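Local coordinates for protein alpha-ketoglutarate-dependent 2,4-dichlorophenoxyacetate dioxygenase (Bradyrhizobium diazoefficiens, PDB 5BKE) that probably acts as a 2-oxoglutarate-dependent dioxygenase that breaks down aryloxyalkanoate herbicides such as 2,4-dichlorophenoxyacetate at a mononuclear metal centre, at residues S83-V88 / D276-T281; C112-D117 / Q261-V266; F127-A132 / A280-T285. All blocks are in the same frame, centred on the assembly; numbering follows the deposited sequence.

Contact 1. Residues S83-V88 / D276-T281; sequences SGLNDV and DMRRAT. With OGA (N-oxalylglycine), chain O.
Asn86 and Arg279 face each other as an antiparallel hydrogen-bonded pair, joined by two bonds in a short strand pairing at the edge of the main sheet. Asn86 N reaches Arg279 O at 2.8 Å, and Arg279 N returns a nearly straight bond to Asn86 O. Two residues on, beyond the non-hydrogen-bonded pair of Asp87 and Arg278, a longer bond from Val88 N to Met277 O (3.2 Å) closes the pairing.

Packing is close on the side of Asn86 and Arg279, toward the pocket. With CG anti to its backbone N (chi1 -168°), Arg279 runs toward the bound N-oxalylglycine and then bends at chi3, bringing its guanidinium edge to the ligand. NH1 donates to OGA O1 at 2.8 Å, while NE and NH2 both grip Thr281 OG1, NE at 2.9 Å. Those two bonds lie near the guanidinium plane and fix its rotation, and Asn86 CB lies over one face. Alongside, Val88 lays CG2 on Met277 CB (4.0 Å) and sets the same methyl 3.5 Å from OGA O2. On the opposite face, buried Leu85 packs CD2 on Ala280 CB at 3.7 Å, under helix 52-59.

Looser are the outer ends of Asp87 and Arg278, both partly exposed. Arg278 extends away from Asp87 and takes the carboxylate of Asp276 side-on, NE to OD1 and NH2 to OD2, within its own strand. Asp87 instead turns to Ser89 and Arg80.

The chemistry is that of a charged hydrogen bond to a carboxylate oxygen: Arg279, steadied by a threonine two residues on, brings positive charge to the metal-bound oxygen of the ligand, and would probably hold the corresponding carboxylate of 2-oxoglutarate likewise.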
loop_
_atom_site.group_PDB
_atom_site.type_symbol
_atom_site.label_atom_id
_atom_site.label_comp_id
_atom_site.label_asym_id
_atom_site.label_seq_id
_atom_site.Cartn_x
_atom_site.Cartn_y
_atom_site.Cartn_z
ATOM N N SER C 83 15.344 -34.002 -47.410
ATOM C CA SER C 83 16.149 -33.189 -46.489
ATOM C C SER C 83 16.083 -33.646 -45.018
ATOM O O SER C 83 15.599 -34.739 -44.720
ATOM C CB SER C 83 15.672 -31.745 -46.589
ATOM O OG SER C 83 14.319 -31.662 -46.162
ATOM N N GLY C 84 16.564 -32.795 -44.110
ATOM C CA GLY C 84 16.444 -33.016 -42.660
ATOM C C GLY C 84 15.050 -32.917 -42.035
ATOM O O GLY C 84 14.784 -33.539 -40.999
ATOM N N LEU C 85 14.158 -32.161 -42.679
ATOM C CA LEU C 85 12.844 -31.802 -42.121
ATOM C C LEU C 85 11.887 -32.956 -41.826
ATOM O O LEU C 85 11.843 -33.954 -42.559
ATOM C CB LEU C 85 12.137 -30.770 -43.010
ATOM C CG LEU C 85 12.858 -29.481 -43.430
ATOM C CD1 LEU C 85 11.836 -28.533 -44.018
ATOM C CD2 LEU C 85 13.607 -28.794 -42.302
ATOM N N ASN C 86 11.127 -32.803 -40.744
ATOM C CA ASN C 86 10.028 -33.711 -40.422
ATOM C C ASN C 86 8.836 -33.375 -41.305
ATOM O O ASN C 86 8.442 -32.205 -41.451
ATOM C CB ASN C 86 9.624 -33.618 -38.944
ATOM C CG ASN C 86 10.817 -33.550 -38.023
ATOM O OD1 ASN C 86 11.177 -32.471 -37.539
ATOM N ND2 ASN C 86 11.470 -34.694 -37.809
ATOM N N ASP C 87 8.285 -34.421 -41.904
ATOM C CA ASP C 87 7.138 -34.303 -42.756
ATOM C C ASP C 87 5.920 -34.396 -41.849
ATOM O O ASP C 87 5.613 -35.463 -41.307
ATOM C CB ASP C 87 7.170 -35.410 -43.813
ATOM C CG ASP C 87 6.096 -35.255 -44.872
ATOM O OD1 ASP C 87 5.212 -34.375 -44.757
ATOM O OD2 ASP C 87 6.134 -36.040 -45.834
ATOM N N VAL C 88 5.261 -33.253 -41.651
ATOM C CA VAL C 88 4.011 -33.194 -40.875
ATOM C C VAL C 88 2.806 -32.849 -41.781
ATOM O O VAL C 88 1.783 -32.334 -41.317
ATOM C CB VAL C 88 4.125 -32.264 -39.631
ATOM C CG1 VAL C 88 5.130 -32.818 -38.626
ATOM C CG2 VAL C 88 4.505 -30.848 -40.025
ATOM N N ASP C 276 0.640 -29.338 -47.225
ATOM C CA ASP C 276 2.084 -29.541 -47.196
ATOM C C ASP C 276 2.733 -28.636 -46.140
ATOM O O ASP C 276 3.005 -27.447 -46.383
ATOM C CB ASP C 276 2.702 -29.355 -48.589
ATOM C CG ASP C 276 4.149 -29.834 -48.671
ATOM O OD1 ASP C 276 4.756 -30.181 -47.631
ATOM O OD2 ASP C 276 4.696 -29.856 -49.795
ATOM N N MET C 277 2.957 -29.234 -44.968
ATOM C CA MET C 277 3.538 -28.563 -43.808
ATOM C C MET C 277 4.815 -29.307 -43.421
ATOM O O MET C 277 4.806 -30.540 -43.273
ATOM C CB MET C 277 2.550 -28.539 -42.625
ATOM C CG MET C 277 1.150 -28.014 -42.934
ATOM S SD MET C 277 1.087 -26.272 -43.435
ATOM C CE MET C 277 1.393 -25.459 -41.864
ATOM N N ARG C 278 5.904 -28.554 -43.273
ATOM C CA ARG C 278 7.242 -29.112 -43.039
ATOM C C ARG C 278 7.903 -28.454 -41.823
ATOM O O ARG C 278 7.890 -27.231 -41.690
ATOM C CB ARG C 278 8.115 -28.941 -44.282
ATOM C CG ARG C 278 7.443 -29.371 -45.578
ATOM C CD ARG C 278 8.381 -29.306 -46.763
ATOM N NE ARG C 278 7.669 -29.629 -47.993
ATOM C CZ ARG C 278 8.196 -29.622 -49.217
ATOM N NH1 ARG C 278 9.473 -29.302 -49.424
ATOM N NH2 ARG C 278 7.425 -29.936 -50.252
ATOM N N ARG C 279 8.480 -29.283 -40.955
ATOM C CA ARG C 279 9.020 -28.864 -39.653
ATOM C C ARG C 279 10.537 -29.086 -39.543
ATOM O O ARG C 279 11.036 -30.135 -39.928
ATOM C CB ARG C 279 8.295 -29.617 -38.516
ATOM C CG ARG C 279 8.546 -29.072 -37.111
ATOM C CD ARG C 279 7.824 -29.882 -36.043
ATOM N NE ARG C 279 8.658 -30.961 -35.523
ATOM C CZ ARG C 279 8.233 -31.999 -34.796
ATOM N NH1 ARG C 279 6.952 -32.150 -34.477
ATOM N NH2 ARG C 279 9.111 -32.906 -34.382
ATOM N N ALA C 280 11.257 -28.091 -39.037
ATOM C CA ALA C 280 12.617 -28.310 -38.535
ATOM C C ALA C 280 12.553 -28.380 -37.010
ATOM O O ALA C 280 11.807 -27.614 -36.371
ATOM C CB ALA C 280 13.560 -27.210 -38.988
ATOM N N THR C 281 13.317 -29.303 -36.434
ATOM C CA THR C 281 13.336 -29.493 -34.978
ATOM C C THR C 281 14.745 -29.354 -34.408
ATOM O O THR C 281 15.684 -30.007 -34.875
ATOM C CB THR C 281 12.699 -30.831 -34.560
ATOM O OG1 THR C 281 11.501 -31.034 -35.316
ATOM C CG2 THR C 281 12.327 -30.809 -33.086
HETATM C C1 OGA O . 4.101 -30.185 -35.539
HETATM C C2 OGA O . 2.663 -30.077 -35.415
HETATM C C4 OGA O . 0.585 -29.267 -36.451
HETATM C C5 OGA O . 0.232 -28.762 -37.823
HETATM O O1 OGA O . 4.748 -30.468 -34.502
HETATM O O2 OGA O . 4.625 -29.952 -36.651
HETATM O "O2'" OGA O . 2.120 -30.636 -34.466
HETATM O O3 OGA O . 0.550 -29.485 -38.795
HETATM N N1 OGA O . 2.032 -29.344 -36.321
HETATM O O4 OGA O . -0.338 -27.652 -37.929
#

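Contact 2. Residues C112-D117 / Q261-V266; sequences CLWHSD and QTMHRV. With MN (manganese (II) ion), chain N; OGA (N-oxalylglycine), chain O.
His115 and His264 adopt the same first torsion, CG tucked between the backbone N and the carbonyl carbon (chi1 72° and 64°), which swings both imidazoles to one side of the backbone and onto a single manganese ion. Their main chains form an isolated antiparallel hydrogen-bonded bridge, His115 N to His264 O at 2.9 Å and His264 N to His115 O at 2.8 Å. The rings meet obliquely, and their NE2 atoms converge on the metal, His264 NE2 at 2.2 Å from the manganese.

Asp117 supplies a carboxylate oxygen, OD1, 2.1 Å from the manganese, and its OD2 is held by Ser128. N-oxalylglycine adds O1 and O2', making five donor atoms. The rotation of the His115 ring is fixed through its far nitrogen: ND1 donates in the ring plane to Leu113 O at 2.9 Å.

Beyond the metal, Trp114 and Arg265 form the other half of the contact. Arg265 CD sits over the five-membered ring of Trp114, 3.6 Å from its centroid, in a CH-pi contact. The guanidinium continues across the indole with the planes only 20° apart, CZ lying 3.3 Å from Trp114 NE1. Its polar end serves Glu143 and Glu236 of the second subunit, and a water joins NH1 to Cys112 O. Met263 CE closes on Trp114 CB at 3.8 Å. An alanine in place of Trp114 would probably open a gap beneath the Arg265 chain, leaving it freer to turn away from its two glutamates.

The result is the two-histidine, one-carboxylate facial triad of this dioxygenase family, in which one face of the metal is taken by protein while the opposite face receives the cosubstrate, here mimicked by N-oxalylglycine.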
loop_
_atom_site.group_PDB
_atom_site.type_symbol
_atom_site.label_atom_id
_atom_site.label_comp_id
_atom_site.label_asym_id
_atom_site.label_seq_id
_atom_site.Cartn_x
_atom_site.Cartn_y
_atom_site.Cartn_z
ATOM N N CYS C 112 -3.679 -33.652 -33.710
ATOM C CA CYS C 112 -4.900 -32.930 -33.389
ATOM C C CYS C 112 -5.104 -32.776 -31.904
ATOM O O CYS C 112 -5.938 -31.980 -31.476
ATOM C CB CYS C 112 -6.124 -33.587 -34.035
ATOM S SG CYS C 112 -6.118 -33.478 -35.835
ATOM N N LEU C 113 -4.354 -33.551 -31.124
ATOM C CA LEU C 113 -4.356 -33.433 -29.666
ATOM C C LEU C 113 -3.323 -32.409 -29.188
ATOM O O LEU C 113 -2.286 -32.220 -29.834
ATOM C CB LEU C 113 -4.119 -34.798 -29.019
ATOM C CG LEU C 113 -5.028 -35.966 -29.417
ATOM C CD1 LEU C 113 -4.454 -37.282 -28.907
ATOM C CD2 LEU C 113 -6.453 -35.767 -28.908
ATOM N N TRP C 114 -3.630 -31.738 -28.073
ATOM C CA TRP C 114 -2.705 -30.794 -27.422
ATOM C C TRP C 114 -1.449 -31.534 -26.987
ATOM O O TRP C 114 -1.522 -32.508 -26.238
ATOM C CB TRP C 114 -3.347 -30.147 -26.194
ATOM C CG TRP C 114 -4.368 -29.071 -26.477
ATOM C CD1 TRP C 114 -5.720 -29.168 -26.328
ATOM C CD2 TRP C 114 -4.110 -27.740 -26.942
ATOM N NE1 TRP C 114 -6.328 -27.976 -26.673
ATOM C CE2 TRP C 114 -5.364 -27.081 -27.044
ATOM C CE3 TRP C 114 -2.938 -27.030 -27.273
ATOM C CZ2 TRP C 114 -5.484 -25.751 -27.471
ATOM C CZ3 TRP C 114 -3.055 -25.713 -27.696
ATOM C CH2 TRP C 114 -4.327 -25.084 -27.789
ATOM N N HIS C 115 -0.300 -31.074 -27.474
ATOM C CA HIS C 115 0.965 -31.762 -27.247
ATOM C C HIS C 115 2.143 -30.803 -27.259
ATOM O O HIS C 115 2.052 -29.688 -27.782
ATOM C CB HIS C 115 1.174 -32.905 -28.276
ATOM C CG HIS C 115 1.477 -32.444 -29.676
ATOM N ND1 HIS C 115 0.491 -32.084 -30.570
ATOM C CD2 HIS C 115 2.649 -32.320 -30.342
ATOM C CE1 HIS C 115 1.046 -31.746 -31.722
ATOM N NE2 HIS C 115 2.356 -31.873 -31.609
ATOM N N SER C 116 3.242 -31.261 -26.665
ATOM C CA SER C 116 4.551 -30.616 -26.755
ATOM C C SER C 116 5.441 -31.612 -27.507
ATOM O O SER C 116 5.429 -32.808 -27.183
ATOM C CB SER C 116 5.076 -30.329 -25.346
ATOM O OG SER C 116 6.309 -29.650 -25.382
ATOM N N ASP C 117 6.170 -31.149 -28.522
ATOM C CA ASP C 117 6.853 -32.066 -29.444
ATOM C C ASP C 117 7.954 -32.837 -28.736
ATOM O O ASP C 117 8.704 -32.262 -27.909
ATOM C CB ASP C 117 7.476 -31.339 -30.644
ATOM C CG ASP C 117 6.455 -30.804 -31.627
ATOM O OD1 ASP C 117 5.360 -31.385 -31.788
ATOM O OD2 ASP C 117 6.778 -29.784 -32.272
ATOM N N GLN C 261 7.889 -24.296 -23.190
ATOM C CA GLN C 261 6.965 -23.296 -22.630
ATOM C C GLN C 261 5.526 -23.395 -23.137
ATOM O O GLN C 261 4.681 -22.587 -22.720
ATOM C CB GLN C 261 7.471 -21.875 -22.925
ATOM C CG GLN C 261 8.855 -21.574 -22.389
ATOM C CD GLN C 261 9.262 -20.147 -22.630
ATOM O OE1 GLN C 261 9.020 -19.288 -21.786
ATOM N NE2 GLN C 261 9.886 -19.877 -23.784
ATOM N N THR C 262 5.253 -24.349 -24.035
ATOM C CA THR C 262 3.986 -24.389 -24.770
ATOM C C THR C 262 3.417 -25.786 -24.996
ATOM O O THR C 262 4.119 -26.791 -24.873
ATOM C CB THR C 262 4.106 -23.771 -26.186
ATOM O OG1 THR C 262 5.042 -24.533 -26.967
ATOM C CG2 THR C 262 4.511 -22.292 -26.157
ATOM N N MET C 263 2.122 -25.820 -25.314
ATOM C CA MET C 263 1.511 -26.903 -26.069
ATOM C C MET C 263 0.979 -26.341 -27.375
ATOM O O MET C 263 0.804 -25.122 -27.520
ATOM C CB MET C 263 0.360 -27.547 -25.306
ATOM C CG MET C 263 0.793 -28.510 -24.220
ATOM S SD MET C 263 -0.515 -29.638 -23.755
ATOM C CE MET C 263 -1.791 -28.499 -23.183
ATOM N N HIS C 264 0.722 -27.238 -28.322
ATOM C CA HIS C 264 0.114 -26.873 -29.593
ATOM C C HIS C 264 -0.721 -28.030 -30.143
ATOM O O HIS C 264 -0.623 -29.175 -29.658
ATOM C CB HIS C 264 1.170 -26.386 -30.592
ATOM C CG HIS C 264 2.153 -27.435 -30.977
ATOM N ND1 HIS C 264 3.229 -27.764 -30.185
ATOM C CD2 HIS C 264 2.209 -28.251 -32.054
ATOM C CE1 HIS C 264 3.902 -28.744 -30.756
ATOM N NE2 HIS C 264 3.312 -29.047 -31.897
ATOM N N ARG C 265 -1.571 -27.712 -31.120
ATOM C CA ARG C 265 -2.419 -28.696 -31.810
ATOM C C ARG C 265 -2.895 -28.150 -33.157
ATOM O O ARG C 265 -2.932 -26.935 -33.377
ATOM C CB ARG C 265 -3.614 -29.131 -30.943
ATOM C CG ARG C 265 -4.669 -28.050 -30.707
ATOM C CD ARG C 265 -5.982 -28.632 -30.219
ATOM N NE ARG C 265 -6.974 -27.580 -29.945
ATOM C CZ ARG C 265 -8.173 -27.786 -29.405
ATOM N NH1 ARG C 265 -8.558 -29.007 -29.039
ATOM N NH2 ARG C 265 -8.995 -26.759 -29.217
ATOM N N VAL C 266 -3.248 -29.060 -34.059
ATOM C CA VAL C 266 -3.873 -28.686 -35.325
ATOM C C VAL C 266 -5.364 -29.031 -35.224
ATOM O O VAL C 266 -5.733 -30.070 -34.654
ATOM C CB VAL C 266 -3.150 -29.325 -36.551
ATOM C CG1 VAL C 266 -3.065 -30.848 -36.435
ATOM C CG2 VAL C 266 -3.788 -28.913 -37.874
HETATM MN MN MN N . 3.667 -30.993 -32.920
HETATM C C1 OGA O . 4.101 -30.185 -35.539
HETATM C C2 OGA O . 2.663 -30.077 -35.415
HETATM C C4 OGA O . 0.585 -29.267 -36.451
HETATM C C5 OGA O . 0.232 -28.762 -37.823
HETATM O O1 OGA O . 4.748 -30.468 -34.502
HETATM O O2 OGA O . 4.625 -29.952 -36.651
HETATM O "O2'" OGA O . 2.120 -30.636 -34.466
HETATM O O3 OGA O . 0.550 -29.485 -38.795
HETATM N N1 OGA O . 2.032 -29.344 -36.321
HETATM O O4 OGA O . -0.338 -27.652 -37.929
HETATM O O HOH W 1 -7.843 -30.518 -32.776
HETATM O O HOH W 2 -7.398 -31.514 -29.124
#

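Contact 3. Residues F127-A132 / A280-T285; sequences FSLLSA and ATVAGT. With OGA (N-oxalylglycine), chain O.
Leu129 and Val282 meet through their methyls at the apolar centre of this strand pairing, Leu129 CD1 lying 4.1 Å from Val282 CG2. That valine methyl also lies against Phe127 CB at 4.2 Å, so it is shared by two residues of the facing strand. Next along, Leu129 CB stands opposite Ala280 CB (4.3 Å), and the two residues form an antiparallel hydrogen-bonded pair. Leu129 N donates to Ala280 O at 2.8 Å, and Ala280 N to Leu129 O at 2.9 Å. A further, almost straight bond from Val282 N to Phe127 O extends the pairing.

The reverse face carries the polar groups nearest the metal. Thr281 has its methyl anti to the backbone N, which puts CG2 at 4.1 Å from Ser128 OG. Besides its bond to the metal ligand Asp117, Ser128 OG is hydrogen-bonded to Asn259 ND2, which makes this serine a second-shell support of the metal site. The apolar part of the same face is Leu130, which brings CD1 to 3.8 Å from OGA O2 and gives the pocket a greasy wall.

Strand 127-132 lies between strands 276-281 and 254-258 in the main sheet, with helix 52-59 packed over Leu129 and Ala280, while the opposite face looks into the active site.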
loop_
_atom_site.group_PDB
_atom_site.type_symbol
_atom_site.label_atom_id
_atom_site.label_comp_id
_atom_site.label_asym_id
_atom_site.label_seq_id
_atom_site.Cartn_x
_atom_site.Cartn_y
_atom_site.Cartn_z
ATOM N N PHE C 127 13.230 -26.033 -29.911
ATOM C CA PHE C 127 12.354 -25.303 -30.845
ATOM C C PHE C 127 11.852 -26.192 -31.965
ATOM O O PHE C 127 12.582 -27.074 -32.447
ATOM C CB PHE C 127 13.059 -24.090 -31.478
ATOM C CG PHE C 127 13.533 -23.043 -30.492
ATOM C CD1 PHE C 127 12.996 -22.943 -29.202
ATOM C CD2 PHE C 127 14.498 -22.120 -30.881
ATOM C CE1 PHE C 127 13.440 -21.968 -28.320
ATOM C CE2 PHE C 127 14.942 -21.131 -30.000
ATOM C CZ PHE C 127 14.417 -21.063 -28.716
ATOM N N SER C 128 10.614 -25.948 -32.373
ATOM C CA SER C 128 10.058 -26.481 -33.610
ATOM C C SER C 128 9.717 -25.346 -34.570
ATOM O O SER C 128 9.169 -24.313 -34.156
ATOM C CB SER C 128 8.802 -27.284 -33.330
ATOM O OG SER C 128 9.059 -28.389 -32.484
ATOM N N LEU C 129 10.021 -25.545 -35.850
ATOM C CA LEU C 129 9.851 -24.495 -36.868
ATOM C C LEU C 129 9.009 -25.006 -38.035
ATOM O O LEU C 129 9.467 -25.859 -38.798
ATOM C CB LEU C 129 11.213 -24.007 -37.370
ATOM C CG LEU C 129 12.185 -23.363 -36.381
ATOM C CD1 LEU C 129 12.961 -24.360 -35.527
ATOM C CD2 LEU C 129 13.142 -22.488 -37.163
ATOM N N LEU C 130 7.796 -24.468 -38.183
ATOM C CA LEU C 130 6.833 -24.968 -39.166
ATOM C C LEU C 130 6.587 -24.021 -40.345
ATOM O O LEU C 130 6.179 -22.863 -40.167
ATOM C CB LEU C 130 5.514 -25.333 -38.480
ATOM C CG LEU C 130 4.512 -26.199 -39.247
ATOM C CD1 LEU C 130 5.095 -27.574 -39.525
ATOM C CD2 LEU C 130 3.216 -26.330 -38.465
ATOM N N SER C 131 6.831 -24.544 -41.546
ATOM C CA SER C 131 6.691 -23.800 -42.792
ATOM C C SER C 131 5.490 -24.309 -43.592
ATOM O O SER C 131 5.305 -25.519 -43.748
ATOM C CB SER C 131 7.984 -23.909 -43.591
ATOM O OG SER C 131 7.859 -23.396 -44.896
ATOM N N ALA C 132 4.659 -23.370 -44.057
ATOM C CA ALA C 132 3.453 -23.679 -44.843
ATOM C C ALA C 132 3.758 -23.641 -46.344
ATOM O O ALA C 132 3.951 -22.567 -46.928
ATOM C CB ALA C 132 2.328 -22.709 -44.495
ATOM N N ALA C 280 11.257 -28.091 -39.037
ATOM C CA ALA C 280 12.617 -28.310 -38.535
ATOM C C ALA C 280 12.553 -28.380 -37.010
ATOM O O ALA C 280 11.807 -27.614 -36.371
ATOM C CB ALA C 280 13.560 -27.210 -38.988
ATOM N N THR C 281 13.317 -29.303 -36.434
ATOM C CA THR C 281 13.336 -29.493 -34.978
ATOM C C THR C 281 14.745 -29.354 -34.408
ATOM O O THR C 281 15.684 -30.007 -34.875
ATOM C CB THR C 281 12.699 -30.831 -34.560
ATOM O OG1 THR C 281 11.501 -31.034 -35.316
ATOM C CG2 THR C 281 12.327 -30.809 -33.086
ATOM N N VAL C 282 14.872 -28.477 -33.418
ATOM C CA VAL C 282 16.132 -28.258 -32.720
ATOM C C VAL C 282 16.117 -29.115 -31.467
ATOM O O VAL C 282 15.190 -29.004 -30.650
ATOM C CB VAL C 282 16.331 -26.780 -32.333
ATOM C CG1 VAL C 282 17.672 -26.569 -31.629
ATOM C CG2 VAL C 282 16.222 -25.889 -33.559
ATOM N N ALA C 283 17.137 -29.967 -31.328
ATOM C CA ALA C 283 17.273 -30.871 -30.182
ATOM C C ALA C 283 17.302 -30.100 -28.874
ATOM O O ALA C 283 17.825 -28.992 -28.824
ATOM C CB ALA C 283 18.547 -31.707 -30.315
ATOM N N GLY C 284 16.754 -30.698 -27.822
ATOM C CA GLY C 284 16.905 -30.175 -26.456
ATOM C C GLY C 284 18.315 -30.354 -25.905
ATOM O O GLY C 284 19.067 -31.198 -26.385
ATOM N N THR C 285 18.659 -29.556 -24.892
ATOM C CA THR C 285 19.987 -29.590 -24.253
ATOM C C THR C 285 20.009 -30.507 -23.022
ATOM O O THR C 285 20.921 -31.337 -22.863
ATOM C CB THR C 285 20.446 -28.187 -23.802
ATOM O OG1 THR C 285 20.012 -27.196 -24.749
ATOM C CG2 THR C 285 21.971 -28.135 -23.647
HETATM C C1 OGA O . 4.101 -30.185 -35.539
HETATM C C2 OGA O . 2.663 -30.077 -35.415
HETATM C C4 OGA O . 0.585 -29.267 -36.451
HETATM C C5 OGA O . 0.232 -28.762 -37.823
HETATM O O1 OGA O . 4.748 -30.468 -34.502
HETATM O O2 OGA O . 4.625 -29.952 -36.651
HETATM O "O2'" OGA O . 2.120 -30.636 -34.466
HETATM O O3 OGA O . 0.550 -29.485 -38.795
HETATM N N1 OGA O . 2.032 -29.344 -36.321
HETATM O O4 OGA O . -0.338 -27.652 -37.929
#

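All three contacts reach the N-oxalylglycine. Contacts 1 and 3 share Ala280 and Thr281, since strand 276-281 is paired with 86-87 along one edge and with 127-132 along the other; their centres lie 9 Å apart, and Val88 CG2 touches Leu130 CD1 at 3.4 Å beside the ligand. Contact 2, about 16 Å from contact 1 and 13 Å from contact 3 between centres, carries the metal. Asp117 ties it to both: its OD1 lies 3.2 Å from Arg279 NH1, a salt bridge, and its OD2 2.7 Å from Ser128 OG. Sheet pairing on one side and metal triad on the other flank the cosubstrate site, consistent with the double-stranded beta-helix of the cupin clan.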